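Long-range contacts in EccC5 (Mycobacterium xenopi RIVM700367, PDB 7B9F), which probably serves as the FtsK/SpoIIIE-type P-loop ATPase of the ESX-5 type VII secretion system, powering protein export across the mycobacterial inner membrane: residues V16-I21 / R171-W176; V162-V167 / L396-S401. All coordinates share one frame; numbering follows the deposited sequence.

Contact 1 of 2, residues V16-I21 / R171-W176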
loop_
_atom_site.group_PDB
_atom_site.type_symbol
_atom_site.label_atom_id
_atom_site.label_comp_id
_atom_site.label_asym_id
_atom_site.label_seq_id
_atom_site.Cartn_x
_atom_site.Cartn_y
_atom_site.Cartn_z
ATOM N N VAL C 16 -22.264 7.847 -28.270
ATOM C CA VAL C 16 -22.093 6.417 -28.468
ATOM C C VAL C 16 -22.547 6.082 -29.881
ATOM O O VAL C 16 -23.502 6.674 -30.397
ATOM C CB VAL C 16 -22.855 5.596 -27.403
ATOM C CG1 VAL C 16 -24.364 5.739 -27.543
ATOM C CG2 VAL C 16 -22.449 4.144 -27.462
ATOM N N LYS C 17 -21.811 5.194 -30.540
ATOM C CA LYS C 17 -22.154 4.847 -31.906
ATOM C C LYS C 17 -22.479 3.369 -32.025
ATOM O O LYS C 17 -21.774 2.528 -31.454
ATOM C CB LYS C 17 -21.025 5.234 -32.873
ATOM C CG LYS C 17 -19.720 4.496 -32.701
ATOM C CD LYS C 17 -18.709 4.938 -33.737
ATOM C CE LYS C 17 -18.197 6.334 -33.452
ATOM N NZ LYS C 17 -17.400 6.417 -32.196
ATOM N N PRO C 18 -23.580 3.025 -32.678
ATOM C CA PRO C 18 -23.892 1.613 -32.912
ATOM C C PRO C 18 -22.953 0.997 -33.937
ATOM O O PRO C 18 -22.362 1.695 -34.762
ATOM C CB PRO C 18 -25.337 1.647 -33.422
ATOM C CG PRO C 18 -25.861 2.973 -32.996
ATOM C CD PRO C 18 -24.696 3.899 -33.051
ATOM N N GLU C 19 -22.808 -0.323 -33.865
ATOM C CA GLU C 19 -22.013 -1.077 -34.821
ATOM C C GLU C 19 -22.748 -2.353 -35.182
ATOM O O GLU C 19 -23.763 -2.705 -34.579
ATOM C CB GLU C 19 -20.629 -1.455 -34.281
ATOM C CG GLU C 19 -19.681 -0.309 -34.045
ATOM C CD GLU C 19 -19.911 0.371 -32.712
ATOM O OE1 GLU C 19 -20.779 -0.098 -31.943
ATOM O OE2 GLU C 19 -19.215 1.366 -32.425
ATOM N N ASN C 20 -22.223 -3.040 -36.190
ATOM C CA ASN C 20 -22.686 -4.374 -36.540
ATOM C C ASN C 20 -21.466 -5.161 -36.984
ATOM O O ASN C 20 -20.837 -4.816 -37.988
ATOM C CB ASN C 20 -23.748 -4.317 -37.639
ATOM C CG ASN C 20 -24.408 -5.653 -37.884
ATOM O OD1 ASN C 20 -24.071 -6.654 -37.258
ATOM N ND2 ASN C 20 -25.363 -5.676 -38.803
ATOM N N ILE C 21 -21.124 -6.201 -36.231
ATOM C CA ILE C 21 -19.881 -6.940 -36.409
ATOM C C ILE C 21 -20.226 -8.406 -36.592
ATOM O O ILE C 21 -20.815 -9.023 -35.699
ATOM C CB ILE C 21 -18.930 -6.760 -35.223
ATOM C CG1 ILE C 21 -18.646 -5.282 -34.986
ATOM C CG2 ILE C 21 -17.647 -7.508 -35.472
ATOM C CD1 ILE C 21 -17.942 -4.621 -36.133
ATOM N N ARG C 171 -27.515 -5.089 -22.969
ATOM C CA ARG C 171 -26.874 -5.521 -24.199
ATOM C C ARG C 171 -26.100 -4.359 -24.817
ATOM O O ARG C 171 -26.521 -3.207 -24.709
ATOM C CB ARG C 171 -27.905 -6.070 -25.186
ATOM C CG ARG C 171 -28.892 -5.069 -25.714
ATOM C CD ARG C 171 -29.749 -5.679 -26.798
ATOM N NE ARG C 171 -30.850 -4.803 -27.175
ATOM C CZ ARG C 171 -30.737 -3.777 -28.011
ATOM N NH1 ARG C 171 -29.571 -3.493 -28.570
ATOM N NH2 ARG C 171 -31.797 -3.036 -28.293
ATOM N N PRO C 172 -24.959 -4.621 -25.431
ATOM C CA PRO C 172 -24.107 -3.543 -25.924
ATOM C C PRO C 172 -24.659 -2.949 -27.210
ATOM O O PRO C 172 -25.695 -3.353 -27.721
ATOM C CB PRO C 172 -22.777 -4.247 -26.168
ATOM C CG PRO C 172 -23.173 -5.589 -26.562
ATOM C CD PRO C 172 -24.359 -5.930 -25.708
ATOM N N GLU C 173 -23.933 -1.962 -27.726
ATOM C CA GLU C 173 -24.308 -1.335 -28.980
ATOM C C GLU C 173 -23.801 -2.097 -30.192
ATOM O O GLU C 173 -24.326 -1.893 -31.289
ATOM C CB GLU C 173 -23.783 0.096 -29.021
ATOM C CG GLU C 173 -24.498 1.081 -28.101
ATOM C CD GLU C 173 -25.862 1.550 -28.598
ATOM O OE1 GLU C 173 -26.167 2.744 -28.399
ATOM O OE2 GLU C 173 -26.638 0.758 -29.173
ATOM N N VAL C 174 -22.809 -2.961 -30.030
ATOM C CA VAL C 174 -22.382 -3.823 -31.121
ATOM C C VAL C 174 -23.367 -4.974 -31.245
ATOM O O VAL C 174 -23.797 -5.559 -30.245
ATOM C CB VAL C 174 -20.944 -4.318 -30.906
ATOM C CG1 VAL C 174 -19.987 -3.164 -31.006
ATOM C CG2 VAL C 174 -20.782 -4.973 -29.559
ATOM N N THR C 175 -23.778 -5.265 -32.465
ATOM C CA THR C 175 -24.686 -6.368 -32.734
ATOM C C THR C 175 -23.883 -7.479 -33.386
ATOM O O THR C 175 -23.459 -7.352 -34.538
ATOM C CB THR C 175 -25.839 -5.922 -33.624
ATOM O OG1 THR C 175 -25.335 -5.077 -34.664
ATOM C CG2 THR C 175 -26.856 -5.154 -32.811
ATOM N N TRP C 176 -23.666 -8.559 -32.651
ATOM C CA TRP C 176 -22.844 -9.654 -33.144
ATOM C C TRP C 176 -23.600 -10.395 -34.231
ATOM O O TRP C 176 -24.556 -11.120 -33.956
ATOM C CB TRP C 176 -22.459 -10.583 -32.004
ATOM C CG TRP C 176 -21.646 -9.904 -30.981
ATOM C CD1 TRP C 176 -21.975 -9.711 -29.683
ATOM C CD2 TRP C 176 -20.356 -9.316 -31.163
ATOM N NE1 TRP C 176 -20.972 -9.039 -29.037
ATOM C CE2 TRP C 176 -19.966 -8.787 -29.928
ATOM C CE3 TRP C 176 -19.492 -9.190 -32.252
ATOM C CZ2 TRP C 176 -18.753 -8.140 -29.747
ATOM C CZ3 TRP C 176 -18.295 -8.548 -32.072
ATOM C CH2 TRP C 176 -17.934 -8.032 -30.831
#
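E19 O is gripped by two donors of T175, at the middle of a small parallel sheet that pairs strand 19-22 with strand 174-177. The hydroxyl supplies the shorter bond: T175 OG1 lies 2.8 Å from E19 O, in the carbonyl plane and on a lone pair. With chi1 at 42°, OG1 sits between the T175 backbone N and carbonyl carbon, which turns it back to E19 O beside the weak, bent bond from T175 N. One step on, I21 N donates to T175 O at 3.1 Å, approaching from 36° above the carbonyl plane. At the entry, E19 N reaches E173 O only through a weak bond. At the far end W176 CA makes a CH···O contact of 3.3 Å to I21 O, and the backbone pairing runs on from I21 to G177.

Apolar packing follows on the face that carries E19, V174, I21 and W176. I21 and W176 lie side by side, and I21 CG2 meets the far benzene rim of the indole obliquely, 3.6 Å from W176 CZ3. V174 sends its two methyls different ways: CG1 packs 3.7 Å from E19 CB, while CG2 stands over one face of the W176 ring, toward its rim. Ahead of the strands, V16 CG2 rests 3.7 Å from E173 CG, the two side chains crossing at about a right angle. The E173 chain bends at chi2 (-77°), and its OE2 pairs with R381 in a salt bridge.

Helix 97-132 backs this strand pair: L114 meets I21, S121 makes a weak hydrogen bond to E19 OE1, and M125 touches both V16 and E173. F199 of helix 190-202 stacks edge-to-face with the indole, whose rotation is also fixed by a hydrogen bond from W176 NE1 to Q203 O.

Contact 2 of 2, residues V162-V167 / L396-S401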
loop_
_atom_site.group_PDB
_atom_site.type_symbol
_atom_site.label_atom_id
_atom_site.label_comp_id
_atom_site.label_asym_id
_atom_site.label_seq_id
_atom_site.Cartn_x
_atom_site.Cartn_y
_atom_site.Cartn_z
ATOM N N VAL C 162 -36.936 8.872 -17.559
ATOM C CA VAL C 162 -36.335 7.636 -17.095
ATOM C C VAL C 162 -35.348 7.952 -15.985
ATOM O O VAL C 162 -34.676 8.988 -16.013
ATOM C CB VAL C 162 -35.679 6.891 -18.272
ATOM C CG1 VAL C 162 -34.489 7.622 -18.811
ATOM C CG2 VAL C 162 -35.357 5.516 -17.895
ATOM N N VAL C 163 -35.339 7.114 -14.950
ATOM C CA VAL C 163 -34.513 7.343 -13.772
ATOM C C VAL C 163 -33.752 6.078 -13.416
ATOM O O VAL C 163 -34.185 4.961 -13.703
ATOM C CB VAL C 163 -35.334 7.830 -12.563
ATOM C CG1 VAL C 163 -36.186 8.996 -12.956
ATOM C CG2 VAL C 163 -36.211 6.732 -12.033
ATOM N N ARG C 164 -32.598 6.267 -12.797
ATOM C CA ARG C 164 -31.753 5.151 -12.418
ATOM C C ARG C 164 -32.319 4.465 -11.192
ATOM O O ARG C 164 -32.816 5.119 -10.276
ATOM C CB ARG C 164 -30.336 5.639 -12.134
ATOM C CG ARG C 164 -29.389 4.574 -11.652
ATOM C CD ARG C 164 -28.045 5.158 -11.351
ATOM N NE ARG C 164 -27.273 4.289 -10.483
ATOM C CZ ARG C 164 -25.952 4.266 -10.464
ATOM N NH1 ARG C 164 -25.270 5.061 -11.270
ATOM N NH2 ARG C 164 -25.311 3.443 -9.655
ATOM N N VAL C 165 -32.248 3.140 -11.178
ATOM C CA VAL C 165 -32.675 2.370 -10.022
ATOM C C VAL C 165 -31.569 1.482 -9.475
ATOM O O VAL C 165 -31.601 1.132 -8.286
ATOM C CB VAL C 165 -33.930 1.536 -10.363
ATOM C CG1 VAL C 165 -33.598 0.420 -11.311
ATOM C CG2 VAL C 165 -34.626 1.026 -9.128
ATOM N N GLY C 166 -30.552 1.157 -10.256
ATOM C CA GLY C 166 -29.480 0.321 -9.760
ATOM C C GLY C 166 -28.451 0.096 -10.839
ATOM O O GLY C 166 -28.355 0.873 -11.786
ATOM N N VAL C 167 -27.680 -0.974 -10.693
ATOM C CA VAL C 167 -26.700 -1.367 -11.693
ATOM C C VAL C 167 -26.949 -2.811 -12.094
ATOM O O VAL C 167 -27.441 -3.618 -11.304
ATOM C CB VAL C 167 -25.259 -1.184 -11.190
ATOM C CG1 VAL C 167 -24.981 0.265 -10.938
ATOM C CG2 VAL C 167 -25.049 -1.958 -9.923
ATOM N N LEU C 396 -29.004 -4.561 -9.211
ATOM C CA LEU C 396 -28.677 -4.468 -7.800
ATOM C C LEU C 396 -29.066 -3.077 -7.327
ATOM O O LEU C 396 -28.493 -2.086 -7.783
ATOM C CB LEU C 396 -27.196 -4.731 -7.568
ATOM C CG LEU C 396 -26.738 -4.558 -6.134
ATOM C CD1 LEU C 396 -27.443 -5.554 -5.260
ATOM C CD2 LEU C 396 -25.274 -4.797 -6.075
ATOM N N ALA C 397 -30.037 -3.012 -6.423
ATOM C CA ALA C 397 -30.695 -1.756 -6.101
ATOM C C ALA C 397 -29.742 -0.772 -5.448
ATOM O O ALA C 397 -28.870 -1.151 -4.667
ATOM C CB ALA C 397 -31.871 -2.010 -5.170
ATOM N N ASP C 398 -29.910 0.501 -5.782
ATOM C CA ASP C 398 -29.174 1.570 -5.120
ATOM C C ASP C 398 -29.921 1.937 -3.851
ATOM O O ASP C 398 -30.898 2.681 -3.887
ATOM C CB ASP C 398 -29.031 2.777 -6.036
ATOM C CG ASP C 398 -27.831 2.676 -6.943
ATOM O OD1 ASP C 398 -26.813 2.100 -6.511
ATOM O OD2 ASP C 398 -27.895 3.186 -8.081
ATOM N N GLN C 399 -29.471 1.413 -2.720
ATOM C CA GLN C 399 -30.086 1.718 -1.438
ATOM C C GLN C 399 -29.344 2.887 -0.818
ATOM O O GLN C 399 -28.125 2.829 -0.646
ATOM C CB GLN C 399 -30.041 0.507 -0.515
ATOM C CG GLN C 399 -30.837 -0.663 -1.020
ATOM C CD GLN C 399 -30.245 -1.976 -0.586
ATOM O OE1 GLN C 399 -30.558 -2.485 0.488
ATOM N NE2 GLN C 399 -29.376 -2.532 -1.414
ATOM N N MET C 400 -30.069 3.946 -0.488
ATOM C CA MET C 400 -29.459 5.157 0.030
ATOM C C MET C 400 -30.074 5.519 1.370
ATOM O O MET C 400 -31.295 5.652 1.482
ATOM C CB MET C 400 -29.611 6.298 -0.960
ATOM C CG MET C 400 -28.894 7.539 -0.547
ATOM S SD MET C 400 -28.919 8.718 -1.887
ATOM C CE MET C 400 -30.664 9.013 -1.924
ATOM N N SER C 401 -29.220 5.696 2.373
ATOM C CA SER C 401 -29.652 5.868 3.749
ATOM C C SER C 401 -30.382 7.191 3.938
ATOM O O SER C 401 -30.438 8.038 3.053
ATOM C CB SER C 401 -28.456 5.816 4.688
ATOM O OG SER C 401 -27.852 7.092 4.773
#
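D398 OD2 takes both N-H groups on one side of the R164 guanidinium, a salt bridge beside an antiparallel strand pair inside the large mixed sheet. R164 NE makes the shorter bond, 2.7 Å to D398 OD2 and nearly in line with the carboxylate C-O bond; NH2 adds a weak one to the same oxygen. R164 reaches this far because its chain is extended from CG to NE and CG stands anti to the backbone N (chi1 177°). The two flat groups are turned 29° apart, and NH1 on the other side of the guanidinium bonds weakly to H133 O.

Where strand 162-170 meets strand 392-397, V167 and L396 form a hydrogen-bonded pair: L396 N lies 2.8 Å from V167 O, and V167 N donates back to L396 O. G166 faces A397 as the neighbouring non-hydrogen-bonded pair. On the other flank of strand 162-170, V165 and G166 both face K211 of strand 209-214, a classic beta bulge. Just past the end of strand 392-397, one more backbone bond runs from D398 N to V165 O at 3.1 Å. Apolar side-chain contact across the paired residues is slight, V167 CG2 standing 4.2 Å from L396 CB.

In the fold
The two contacts follow one another along the chain: strand 162-170 supplies contact 2, and after a short turn strand 174-177 supplies contact 1, their centres about 25 Å apart. Contact 2 is buried near the centre of the modelled chain, knitting two strands of the mixed sheet with a short run of antiparallel backbone bonds and an internal salt bridge. Contact 1 lies at the surface along helix 97-132, where the N-terminal segment adds a strand; two of its backbone bonds are weak, and a threonine hydroxyl and an aromatic-aliphatic patch share the work. Charges differ too: R164 and D398 pair across contact 2, whereas E173 in contact 1 finds its salt-bridge partner beyond the two segments, in R381 of the same chain.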